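Fucose-specific lectin (Aleuria aurantia, PDB 6GKE) binds L-fucose on glycans, preferring alpha-1,6-linked core fucose, through five sites set between neighbouring blades of a six-bladed beta-propeller. Local coordinates at residues A[23-28]-A[277-282]; A[228-231]-A[235-238]; A[254-259]-A[286-291]; A[290-293]-A[297-300]. The protein carries 1 engineered substitution. All blocks are in the same frame, centred on the assembly; numbering follows the deposited sequence. Where two conformers were deposited one is given.

Contact 1 of 4, residues A[23-28]-A[277-282]; sequences QRVYFQ and SVFFQA. With FUC (alpha-L-fucopyranose), chain C.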
# COMPACT_ATOMS: atom_id res chain seq x y z
N GLN A 23 -9.01 -9.05 -23.02
CA GLN A 23 -8.30 -9.32 -21.79
C GLN A 23 -9.20 -8.94 -20.61
O GLN A 23 -9.96 -7.98 -20.68
CB GLN A 23 -7.02 -8.50 -21.67
CG GLN A 23 -5.99 -8.82 -22.74
CD GLN A 23 -4.75 -7.98 -22.51
OE1 GLN A 23 -3.96 -8.25 -21.60
NE2 GLN A 23 -4.59 -6.95 -23.33
N ARG A 24 -9.05 -9.69 -19.51
CA ARG A 24 -9.62 -9.29 -18.24
C ARG A 24 -8.53 -9.42 -17.18
O ARG A 24 -7.75 -10.36 -17.20
CB ARG A 24 -10.82 -10.15 -17.84
CG ARG A 24 -11.93 -10.24 -18.88
CD ARG A 24 -12.70 -8.95 -19.04
NE ARG A 24 -13.80 -9.05 -20.01
CZ ARG A 24 -13.69 -8.83 -21.32
NH1 ARG A 24 -12.54 -8.44 -21.85
NH2 ARG A 24 -14.74 -9.02 -22.10
N VAL A 25 -8.51 -8.47 -16.25
CA VAL A 25 -7.59 -8.53 -15.12
C VAL A 25 -8.40 -8.29 -13.85
O VAL A 25 -9.32 -7.47 -13.82
CB VAL A 25 -6.40 -7.57 -15.30
CG1 VAL A 25 -6.81 -6.12 -15.43
CG2 VAL A 25 -5.35 -7.75 -14.21
N TYR A 26 -8.04 -9.06 -12.81
CA TYR A 26 -8.72 -9.10 -11.52
C TYR A 26 -7.74 -8.65 -10.44
O TYR A 26 -6.57 -9.06 -10.44
CB TYR A 26 -9.26 -10.50 -11.22
CG TYR A 26 -10.20 -10.95 -12.31
CD1 TYR A 26 -11.51 -10.49 -12.34
CD2 TYR A 26 -9.75 -11.69 -13.38
CE1 TYR A 26 -12.35 -10.80 -13.39
CE2 TYR A 26 -10.57 -12.01 -14.44
CZ TYR A 26 -11.87 -11.54 -14.46
OH TYR A 26 -12.67 -11.80 -15.53
N PHE A 27 -8.23 -7.82 -9.53
CA PHE A 27 -7.45 -7.29 -8.44
C PHE A 27 -8.40 -7.00 -7.28
O PHE A 27 -9.61 -6.96 -7.47
CB PHE A 27 -6.69 -6.03 -8.87
CG PHE A 27 -7.57 -4.87 -9.24
CD1 PHE A 27 -8.06 -4.70 -10.53
CD2 PHE A 27 -7.93 -3.93 -8.28
CE1 PHE A 27 -8.89 -3.63 -10.84
CE2 PHE A 27 -8.75 -2.86 -8.59
CZ PHE A 27 -9.23 -2.71 -9.87
N GLN A 28 -7.83 -6.75 -6.10
CA GLN A 28 -8.64 -6.46 -4.93
C GLN A 28 -8.59 -4.97 -4.62
O GLN A 28 -7.55 -4.32 -4.76
CB GLN A 28 -8.15 -7.29 -3.75
CG GLN A 28 -9.12 -7.33 -2.58
CD GLN A 28 -8.77 -8.43 -1.61
OE1 GLN A 28 -7.59 -8.68 -1.34
NE2 GLN A 28 -9.79 -9.09 -1.08
N SER A 277 0.68 -10.36 -21.86
CA SER A 277 0.69 -9.29 -20.86
C SER A 277 1.24 -9.83 -19.54
O SER A 277 0.84 -10.91 -19.13
CB SER A 277 -0.69 -8.73 -20.62
OG SER A 277 -1.23 -8.16 -21.80
N VAL A 278 2.12 -9.06 -18.89
CA VAL A 278 2.57 -9.39 -17.54
C VAL A 278 2.30 -8.16 -16.66
O VAL A 278 2.94 -7.12 -16.82
CB VAL A 278 4.04 -9.82 -17.46
CG1 VAL A 278 4.39 -10.24 -16.04
CG2 VAL A 278 4.36 -10.94 -18.44
N PHE A 279 1.33 -8.31 -15.76
CA PHE A 279 0.84 -7.23 -14.91
C PHE A 279 1.69 -7.11 -13.64
O PHE A 279 2.17 -8.12 -13.11
CB PHE A 279 -0.62 -7.48 -14.53
CG PHE A 279 -1.52 -7.47 -15.73
CD1 PHE A 279 -2.07 -6.28 -16.18
CD2 PHE A 279 -1.76 -8.63 -16.45
CE1 PHE A 279 -2.87 -6.25 -17.30
CE2 PHE A 279 -2.56 -8.60 -17.58
CZ PHE A 279 -3.11 -7.41 -18.01
N PHE A 280 1.83 -5.87 -13.15
CA PHE A 280 2.54 -5.59 -11.92
C PHE A 280 1.91 -4.37 -11.24
O PHE A 280 1.08 -3.66 -11.83
CB PHE A 280 4.04 -5.42 -12.18
CG PHE A 280 4.45 -4.24 -13.03
CD1 PHE A 280 4.52 -4.33 -14.41
CD2 PHE A 280 4.84 -3.04 -12.43
CE1 PHE A 280 4.94 -3.25 -15.18
CE2 PHE A 280 5.26 -1.97 -13.20
CZ PHE A 280 5.31 -2.08 -14.57
N GLN A 281 2.31 -4.14 -9.99
CA GLN A 281 1.77 -3.05 -9.18
C GLN A 281 2.88 -2.05 -8.88
O GLN A 281 3.95 -2.42 -8.38
CB GLN A 281 1.14 -3.60 -7.90
CG GLN A 281 0.52 -2.51 -7.03
CD GLN A 281 -0.17 -3.10 -5.82
OE1 GLN A 281 0.45 -3.76 -4.99
NE2 GLN A 281 -1.48 -2.88 -5.72
N ALA A 282 2.59 -0.77 -9.15
CA ALA A 282 3.56 0.31 -9.05
C ALA A 282 2.98 1.46 -8.22
O ALA A 282 1.82 1.43 -7.81
CB ALA A 282 3.93 0.78 -10.43
C1 FUC C . -17.92 -8.39 -20.24
C2 FUC C . -17.66 -8.04 -18.79
C3 FUC C . -17.90 -9.25 -17.89
C4 FUC C . -17.12 -10.45 -18.39
C5 FUC C . -17.48 -10.71 -19.85
C6 FUC C . -16.72 -11.88 -20.47
O1 FUC C . -19.32 -8.58 -20.39
O2 FUC C . -18.54 -6.98 -18.40
O3 FUC C . -17.59 -8.93 -16.53
O4 FUC C . -15.71 -10.23 -18.31
O5 FUC C . -17.18 -9.54 -20.62
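This is a buried packing contact between the first and last blades of the six-bladed propeller, made where the second strand of one sheet faces the second strand of the next. The strands 23-28 and 277-282 run nearly parallel, 25° apart, but their axes stay 10.1 Å from each other, so side chains alone make the join. V25 sets its CG2 methyl over the middle of the F279 ring, 4.0 Å from the centroid, a CH-pi contact almost straight down the ring normal. That methyl lies anti to the backbone N of V25, the placement that carries it to the ring. The edge of the same ring is met by Q23, whose OE1 comes 3.8 Å from F279 CZ. Q23 reaches across with its chain extended beyond CG, and the S277 hydroxyl donates from OG to Q23 OE1 at 2.7 Å, tilted 33° from the amide carbonyl plane. N269 ND2 also hydrogen-bonds to Q23 OE1, giving this buried oxygen two donors. R24 leaves strand 23-28 on the side away from F279, and its guanidinium reaches fucose: NE bonds to fucose O4 at 2.8 Å and NH2 to O5 at 2.9 Å, while NH1 bonds back to the Q23 carbonyl. Strand 286-293 adds L287 against V25 and Q289 against F279, and strand 10-15 brings I10 to V25 and A12 to F279, filling in around the blade junction.

Contact 2 of 4, residues A[228-231]-A[235-238]; sequences YWQK and ELYE. With FUC (alpha-L-fucopyranose), chain G.
Y228 and E238 face each other as a non-hydrogen-bonded pair in the antiparallel hairpin of strands 224-230 and 236-241, their side chains running alongside one another toward the sugar. Among the polar contacts, Y228 OH gives a weak hydrogen bond to E238 OE2 at 2.8 Å. Fucose takes both oxygens of that carboxylate: its O3 donates to E238 OE1 at 2.6 Å and its O4 to E238 OE2 at 2.7 Å. With CG anti to the backbone N (chi1 -178°) and the chain extended, E238 passes along the Y228 ring to get there, so the tyrosine backs the sugar-binding group. In the backbone, W229 and Y237 form the hydrogen-bonded pair, with Y237 N to W229 O at 2.9 Å, and a water bridges K231 N and E235 O nearer the turn. Aromatic packing belongs to the face carrying W229 and Y237. The CB of Y237 sits over the W229 five-membered ring, 3.5 Å from its centroid, while the two rings, only 4° from parallel, are slid apart and barely overlap. Apolar contact adds L236, whose CD1 meets Y228 CB at 4.1 Å. Beyond the hairpin, strand 249-251 lays I251 against Y228, L236 and E238, and the next blade presses V278 of strand 275-282 onto Y228 and L236, with W298 of strand 297-300 touching Y228 and E238.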
# COMPACT_ATOMS: atom_id res chain seq x y z
N TYR A 228 7.62 -16.61 -15.78
CA TYR A 228 7.93 -15.27 -15.31
C TYR A 228 8.12 -15.30 -13.80
O TYR A 228 7.38 -15.98 -13.09
CB TYR A 228 6.81 -14.29 -15.66
CG TYR A 228 6.62 -14.17 -17.14
CD1 TYR A 228 7.52 -13.43 -17.90
CD2 TYR A 228 5.63 -14.87 -17.80
CE1 TYR A 228 7.42 -13.39 -19.28
CE2 TYR A 228 5.52 -14.83 -19.18
CZ TYR A 228 6.42 -14.10 -19.92
OH TYR A 228 6.34 -14.11 -21.29
N TRP A 229 9.07 -14.51 -13.31
CA TRP A 229 9.14 -14.28 -11.88
C TRP A 229 9.64 -12.88 -11.59
O TRP A 229 10.40 -12.29 -12.36
CB TRP A 229 9.98 -15.34 -11.15
CG TRP A 229 11.41 -15.46 -11.57
CD1 TRP A 229 12.50 -14.83 -11.05
CD2 TRP A 229 11.91 -16.37 -12.56
NE1 TRP A 229 13.64 -15.27 -11.67
CE2 TRP A 229 13.31 -16.22 -12.60
CE3 TRP A 229 11.30 -17.28 -13.43
CZ2 TRP A 229 14.11 -16.96 -13.46
CZ3 TRP A 229 12.10 -18.01 -14.28
CH2 TRP A 229 13.48 -17.86 -14.30
N GLN A 230 9.20 -12.35 -10.44
CA GLN A 230 9.57 -11.01 -10.05
C GLN A 230 9.43 -10.87 -8.54
O GLN A 230 8.38 -11.21 -7.97
CB GLN A 230 8.66 -9.99 -10.75
CG GLN A 230 9.05 -8.54 -10.52
CD GLN A 230 8.04 -7.62 -11.15
OE1 GLN A 230 8.10 -7.34 -12.35
NE2 GLN A 230 7.07 -7.19 -10.36
N LYS A 231 10.47 -10.31 -7.92
CA LYS A 231 10.38 -9.79 -6.57
C LYS A 231 10.06 -8.30 -6.68
O LYS A 231 10.62 -7.60 -7.53
CB LYS A 231 11.70 -10.00 -5.83
CG LYS A 231 11.77 -9.35 -4.47
CD LYS A 231 12.99 -9.72 -3.67
CE LYS A 231 13.08 -8.93 -2.38
NZ LYS A 231 14.33 -9.22 -1.65
N GLU A 235 13.73 -6.39 -11.13
CA GLU A 235 13.28 -6.54 -12.51
C GLU A 235 12.59 -7.89 -12.69
O GLU A 235 12.87 -8.88 -12.01
CB GLU A 235 14.44 -6.42 -13.50
CG GLU A 235 15.23 -5.13 -13.42
CD GLU A 235 14.54 -3.83 -13.81
OE1 GLU A 235 13.32 -3.85 -14.11
OE2 GLU A 235 15.22 -2.79 -13.80
N LEU A 236 11.66 -7.91 -13.66
CA LEU A 236 10.99 -9.10 -14.14
C LEU A 236 11.98 -10.01 -14.87
O LEU A 236 12.79 -9.53 -15.67
CB LEU A 236 9.87 -8.65 -15.08
CG LEU A 236 9.05 -9.75 -15.75
CD1 LEU A 236 8.31 -10.59 -14.73
CD2 LEU A 236 8.08 -9.14 -16.76
N TYR A 237 11.88 -11.32 -14.62
CA TYR A 237 12.63 -12.35 -15.33
C TYR A 237 11.69 -13.21 -16.16
O TYR A 237 10.55 -13.47 -15.74
CB TYR A 237 13.37 -13.26 -14.35
CG TYR A 237 14.56 -12.62 -13.70
CD1 TYR A 237 14.39 -11.75 -12.63
CD2 TYR A 237 15.85 -12.84 -14.15
CE1 TYR A 237 15.46 -11.13 -12.02
CE2 TYR A 237 16.94 -12.24 -13.54
CZ TYR A 237 16.75 -11.38 -12.48
OH TYR A 237 17.82 -10.77 -11.88
N GLU A 238 12.21 -13.69 -17.29
CA GLU A 238 11.52 -14.67 -18.11
C GLU A 238 12.49 -15.80 -18.46
O GLU A 238 13.62 -15.55 -18.90
CB GLU A 238 11.04 -14.05 -19.43
CG GLU A 238 10.28 -15.01 -20.33
CD GLU A 238 10.12 -14.49 -21.74
OE1 GLU A 238 11.14 -14.42 -22.45
OE2 GLU A 238 8.98 -14.15 -22.14
C1 FUC G . 10.83 -15.01 -27.41
C2 FUC G . 11.31 -14.46 -26.08
C3 FUC G . 10.51 -13.21 -25.71
C4 FUC G . 9.01 -13.51 -25.74
C5 FUC G . 8.66 -14.05 -27.12
C6 FUC G . 7.19 -14.42 -27.29
O1 FUC G . 11.17 -14.09 -28.45
O2 FUC G . 12.71 -14.14 -26.18
O3 FUC G . 10.95 -12.73 -24.43
O4 FUC G . 8.63 -14.50 -24.78
O5 FUC G . 9.42 -15.23 -27.38
O HOH W 1 12.77 -10.20 -9.57

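Contact 3 of 4, residues A[254-259]-A[286-291]; sequences ASRPTP and SLQQWQ
A connection between propeller blades meets the last blade here: the loop 254-259, which follows strand 249-251 and leads on toward strand 267-271, lies against strand 286-293, the third strand of the sixth blade. The contact is small and partly buried, and two side chains of the loop make it. R256 does the polar work. Its guanidinium presents NH2 edge-on to Q288, and NH2 donates to OE1 of Q288 at 3.3 Å, a long but fairly straight bond with an N-H...O angle of 161°. The guanidinium and amide planes stand 82° apart, and the arginine nitrogen approaches from above the carbonyl plane of Q288, 61° out of it. A water strengthens the link, accepting from R256 NH1 at 2.8 Å and donating to Q288 OE1 at 2.6 Å, so the amide oxygen is gripped directly and through solvent. Q288 bends at chi2, which turns its amide so that its other end, NE2, can donate to S286 OG at 2.9 Å; with both ends bonded, the rotation of the amide is fixed. I300 of strand 297-300 lies beside both R256 and Q288. The second side chain is P259, which makes the apolar half of the contact. It also rests on F280 of strand 275-282, whose ring meets that of W290, so the proline bears on two neighbouring strands of the blade. The loop is tied back to its own blade as well, T258 N bonding to the carboxylate of E235. Across to strand 286-293, CG of P259 comes 4.2 Å from CZ2 of W290, at the six-membered end of the indole.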
# COMPACT_ATOMS: atom_id res chain seq x y z
N ALA A 254 15.48 0.68 -19.36
CA ALA A 254 16.57 1.42 -18.73
C ALA A 254 16.07 2.76 -18.15
O ALA A 254 16.65 3.26 -17.18
CB ALA A 254 17.69 1.63 -19.72
N SER A 255 15.01 3.32 -18.75
CA SER A 255 14.47 4.62 -18.33
C SER A 255 13.53 4.48 -17.13
O SER A 255 13.20 5.48 -16.49
CB SER A 255 13.77 5.31 -19.48
OG SER A 255 12.48 4.75 -19.70
N ARG A 256 13.08 3.25 -16.85
CA ARG A 256 12.15 2.97 -15.76
C ARG A 256 12.63 1.74 -14.99
O ARG A 256 12.01 0.68 -15.04
CB ARG A 256 10.73 2.77 -16.30
CG ARG A 256 10.13 4.04 -16.88
CD ARG A 256 8.69 3.87 -17.31
NE ARG A 256 7.81 3.50 -16.21
CZ ARG A 256 6.52 3.26 -16.36
NH1 ARG A 256 5.95 3.41 -17.54
NH2 ARG A 256 5.80 2.84 -15.32
N PRO A 257 13.76 1.85 -14.25
CA PRO A 257 14.29 0.70 -13.53
C PRO A 257 13.31 0.20 -12.46
O PRO A 257 12.58 0.99 -11.85
CB PRO A 257 15.59 1.22 -12.89
CG PRO A 257 15.41 2.73 -12.85
CD PRO A 257 14.56 3.07 -14.06
N THR A 258 13.31 -1.12 -12.28
CA THR A 258 12.59 -1.83 -11.22
C THR A 258 11.27 -1.14 -10.90
O THR A 258 11.07 -0.66 -9.78
CB THR A 258 13.47 -1.98 -9.97
OG1 THR A 258 13.79 -0.70 -9.43
CG2 THR A 258 14.75 -2.73 -10.25
N PRO A 259 10.33 -1.07 -11.86
CA PRO A 259 9.17 -0.19 -11.73
C PRO A 259 8.08 -0.63 -10.74
O PRO A 259 7.18 0.16 -10.48
CB PRO A 259 8.60 -0.15 -13.16
CG PRO A 259 9.02 -1.47 -13.76
CD PRO A 259 10.39 -1.73 -13.17
N SER A 286 -0.81 1.91 -8.80
CA SER A 286 -1.25 1.68 -10.17
C SER A 286 -1.07 0.22 -10.58
O SER A 286 -0.17 -0.49 -10.09
CB SER A 286 -0.56 2.60 -11.13
OG SER A 286 0.85 2.42 -11.10
N LEU A 287 -1.94 -0.21 -11.50
CA LEU A 287 -1.86 -1.50 -12.16
C LEU A 287 -1.28 -1.26 -13.55
O LEU A 287 -1.87 -0.58 -14.39
CB LEU A 287 -3.27 -2.10 -12.22
CG LEU A 287 -3.41 -3.46 -12.90
CD1 LEU A 287 -2.44 -4.49 -12.34
CD2 LEU A 287 -4.84 -3.96 -12.76
N GLN A 288 -0.07 -1.79 -13.75
CA GLN A 288 0.70 -1.61 -14.96
C GLN A 288 0.89 -2.96 -15.63
O GLN A 288 0.59 -4.01 -15.05
CB GLN A 288 2.09 -1.06 -14.63
CG GLN A 288 2.11 0.15 -13.72
CD GLN A 288 2.38 1.46 -14.42
OE1 GLN A 288 2.82 1.50 -15.57
NE2 GLN A 288 2.16 2.53 -13.69
N GLN A 289 1.42 -2.96 -16.85
CA GLN A 289 1.79 -4.21 -17.48
C GLN A 289 2.93 -4.04 -18.47
O GLN A 289 3.07 -2.99 -19.11
CB GLN A 289 0.63 -4.80 -18.26
CG GLN A 289 0.26 -3.98 -19.48
CD GLN A 289 -0.56 -4.79 -20.44
OE1 GLN A 289 -1.76 -4.59 -20.57
NE2 GLN A 289 0.09 -5.74 -21.10
N TRP A 290 3.73 -5.10 -18.56
CA TRP A 290 4.60 -5.35 -19.66
C TRP A 290 3.79 -5.98 -20.79
O TRP A 290 2.88 -6.78 -20.54
CB TRP A 290 5.73 -6.29 -19.24
CG TRP A 290 6.68 -5.65 -18.29
CD1 TRP A 290 6.68 -5.73 -16.93
CD2 TRP A 290 7.76 -4.78 -18.64
NE1 TRP A 290 7.70 -4.99 -16.41
CE2 TRP A 290 8.39 -4.40 -17.43
CE3 TRP A 290 8.29 -4.31 -19.85
CZ2 TRP A 290 9.49 -3.55 -17.41
CZ3 TRP A 290 9.38 -3.47 -19.82
CH2 TRP A 290 9.97 -3.10 -18.62
N GLN A 291 4.15 -5.65 -22.03
CA GLN A 291 3.51 -6.21 -23.21
C GLN A 291 4.59 -6.65 -24.18
O GLN A 291 5.59 -5.96 -24.35
CB GLN A 291 2.58 -5.19 -23.87
CG GLN A 291 3.32 -3.95 -24.36
CD GLN A 291 2.42 -2.78 -24.67
OE1 GLN A 291 1.19 -2.86 -24.61
NE2 GLN A 291 3.04 -1.66 -25.01
O HOH W 2 3.17 3.51 -17.26

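Contact 4 of 4, residues A[290-293]-A[297-300]; sequences WQWI and GWSI. With FUC (alpha-L-fucopyranose), chain G.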
# COMPACT_ATOMS: atom_id res chain seq x y z
N TRP A 290 3.73 -5.10 -18.56
CA TRP A 290 4.60 -5.35 -19.66
C TRP A 290 3.79 -5.98 -20.79
O TRP A 290 2.88 -6.78 -20.54
CB TRP A 290 5.73 -6.29 -19.24
CG TRP A 290 6.68 -5.65 -18.29
CD1 TRP A 290 6.68 -5.73 -16.93
CD2 TRP A 290 7.76 -4.78 -18.64
NE1 TRP A 290 7.70 -4.99 -16.41
CE2 TRP A 290 8.39 -4.40 -17.43
CE3 TRP A 290 8.29 -4.31 -19.85
CZ2 TRP A 290 9.49 -3.55 -17.41
CZ3 TRP A 290 9.38 -3.47 -19.82
CH2 TRP A 290 9.97 -3.10 -18.62
N GLN A 291 4.15 -5.65 -22.03
CA GLN A 291 3.51 -6.21 -23.21
C GLN A 291 4.59 -6.65 -24.18
O GLN A 291 5.59 -5.96 -24.35
CB GLN A 291 2.58 -5.19 -23.87
CG GLN A 291 3.32 -3.95 -24.36
CD GLN A 291 2.42 -2.78 -24.67
OE1 GLN A 291 1.19 -2.86 -24.61
NE2 GLN A 291 3.04 -1.66 -25.01
N TRP A 292 4.36 -7.81 -24.82
CA TRP A 292 5.19 -8.32 -25.88
C TRP A 292 4.49 -8.11 -27.22
O TRP A 292 3.37 -8.57 -27.39
CB TRP A 292 5.45 -9.82 -25.72
CG TRP A 292 6.02 -10.37 -26.98
CD1 TRP A 292 5.35 -10.93 -28.03
CD2 TRP A 292 7.40 -10.30 -27.38
NE1 TRP A 292 6.22 -11.25 -29.04
CE2 TRP A 292 7.49 -10.87 -28.66
CE3 TRP A 292 8.55 -9.83 -26.75
CZ2 TRP A 292 8.70 -10.99 -29.33
CZ3 TRP A 292 9.75 -9.95 -27.41
CH2 TRP A 292 9.83 -10.52 -28.68
N ILE A 293 5.16 -7.45 -28.17
CA ILE A 293 4.60 -7.24 -29.49
C ILE A 293 5.61 -7.75 -30.52
O ILE A 293 6.79 -7.37 -30.49
CB ILE A 293 4.20 -5.77 -29.68
CG1 ILE A 293 3.00 -5.40 -28.80
CG2 ILE A 293 3.92 -5.45 -31.14
CD1 ILE A 293 3.04 -3.99 -28.24
N GLY A 297 9.27 -6.14 -29.42
CA GLY A 297 9.79 -6.65 -28.17
C GLY A 297 8.92 -6.23 -27.00
O GLY A 297 7.72 -6.03 -27.16
N TRP A 298 9.55 -6.11 -25.82
CA TRP A 298 8.87 -5.81 -24.57
C TRP A 298 8.84 -4.31 -24.29
O TRP A 298 9.84 -3.62 -24.47
CB TRP A 298 9.57 -6.51 -23.42
CG TRP A 298 9.40 -7.99 -23.40
CD1 TRP A 298 10.28 -8.94 -23.83
CD2 TRP A 298 8.25 -8.70 -22.91
NE1 TRP A 298 9.76 -10.19 -23.62
CE2 TRP A 298 8.51 -10.08 -23.07
CE3 TRP A 298 7.03 -8.31 -22.34
CZ2 TRP A 298 7.60 -11.06 -22.67
CZ3 TRP A 298 6.14 -9.28 -21.94
CH2 TRP A 298 6.42 -10.63 -22.10
N SER A 299 7.71 -3.83 -23.78
CA SER A 299 7.59 -2.45 -23.32
C SER A 299 6.52 -2.38 -22.23
O SER A 299 5.70 -3.28 -22.11
CB SER A 299 7.26 -1.51 -24.45
OG SER A 299 6.03 -1.86 -25.06
N ILE A 300 6.54 -1.30 -21.45
CA ILE A 300 5.48 -1.03 -20.49
C ILE A 300 4.32 -0.40 -21.26
O ILE A 300 4.49 0.59 -21.96
CB ILE A 300 5.98 -0.16 -19.33
CG1 ILE A 300 7.10 -0.87 -18.56
CG2 ILE A 300 4.83 0.23 -18.41
CD1 ILE A 300 7.85 0.02 -17.60
C1 FUC G . 10.83 -15.01 -27.41
C2 FUC G . 11.31 -14.46 -26.08
C3 FUC G . 10.51 -13.21 -25.71
C4 FUC G . 9.01 -13.51 -25.74
C5 FUC G . 8.66 -14.05 -27.12
C6 FUC G . 7.19 -14.42 -27.29
O1 FUC G . 11.17 -14.09 -28.45
O2 FUC G . 12.71 -14.14 -26.18
O3 FUC G . 10.95 -12.73 -24.43
O4 FUC G . 8.63 -14.50 -24.78
O5 FUC G . 9.42 -15.23 -27.38
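W292 meets W298 across the outermost hairpin of the sixth blade, strands 286-293 and 297-300, as a non-hydrogen-bonded antiparallel pair. In the conformer described, one of two modelled, W292 CB lies over the six-membered ring of W298, 3.7 Å from the centroid, in a CH-pi contact. The indole then swings out with CG anti to the backbone N (chi1 167°). Its CE3 edge comes 3.4 Å from W298 NE1, making an edge-to-face pair with planes at 63°. Further along, W292 CZ3 touches G297 CA at 3.4 Å, and across the indole CE2 meets fucose C5 at 3.7 Å. The sugar thus covers one face of W292, the G297 backbone the opposite. W298 receives W292 on its ring face and spends its own N-H on the sugar, NE1 donating to O3 at 2.9 Å and 172°. On the other sheet face, Q291 NE2 bonds to S299 OG at 3.0 Å, in the amide plane. Back on the face of W292 and W298, I300 CG1 lies over the six-membered ring of W290 (CH-pi). The chemistry divides fucose recognition: W292 offers an apolar ring face to the sugar's carbons, while W298, packed against it, supplies a directional hydrogen bond to a hydroxyl.

How the contacts relate
Contacts 2 and 4 share one fucose, held between the fifth and sixth blades: E238 and W298 both bond to its O3, and E238 OE2 lies 3.4 Å from W298 CZ2, while R226 NE adds another hydrogen bond to the sugar. Contact 3 spans the same blade pair on the side away from that sugar. It shares W290 and Q291 with contact 4 and meets contact 2 where L236 CD2 packs 3.7 Å from W290 CD1. Contact 1 lies at the next junction, between blades six and one, and its R24 serves a different fucose. Strand 275-282 connects the two junctions, V278 CG1 packing 3.9 Å from L236 CD2 of contact 2.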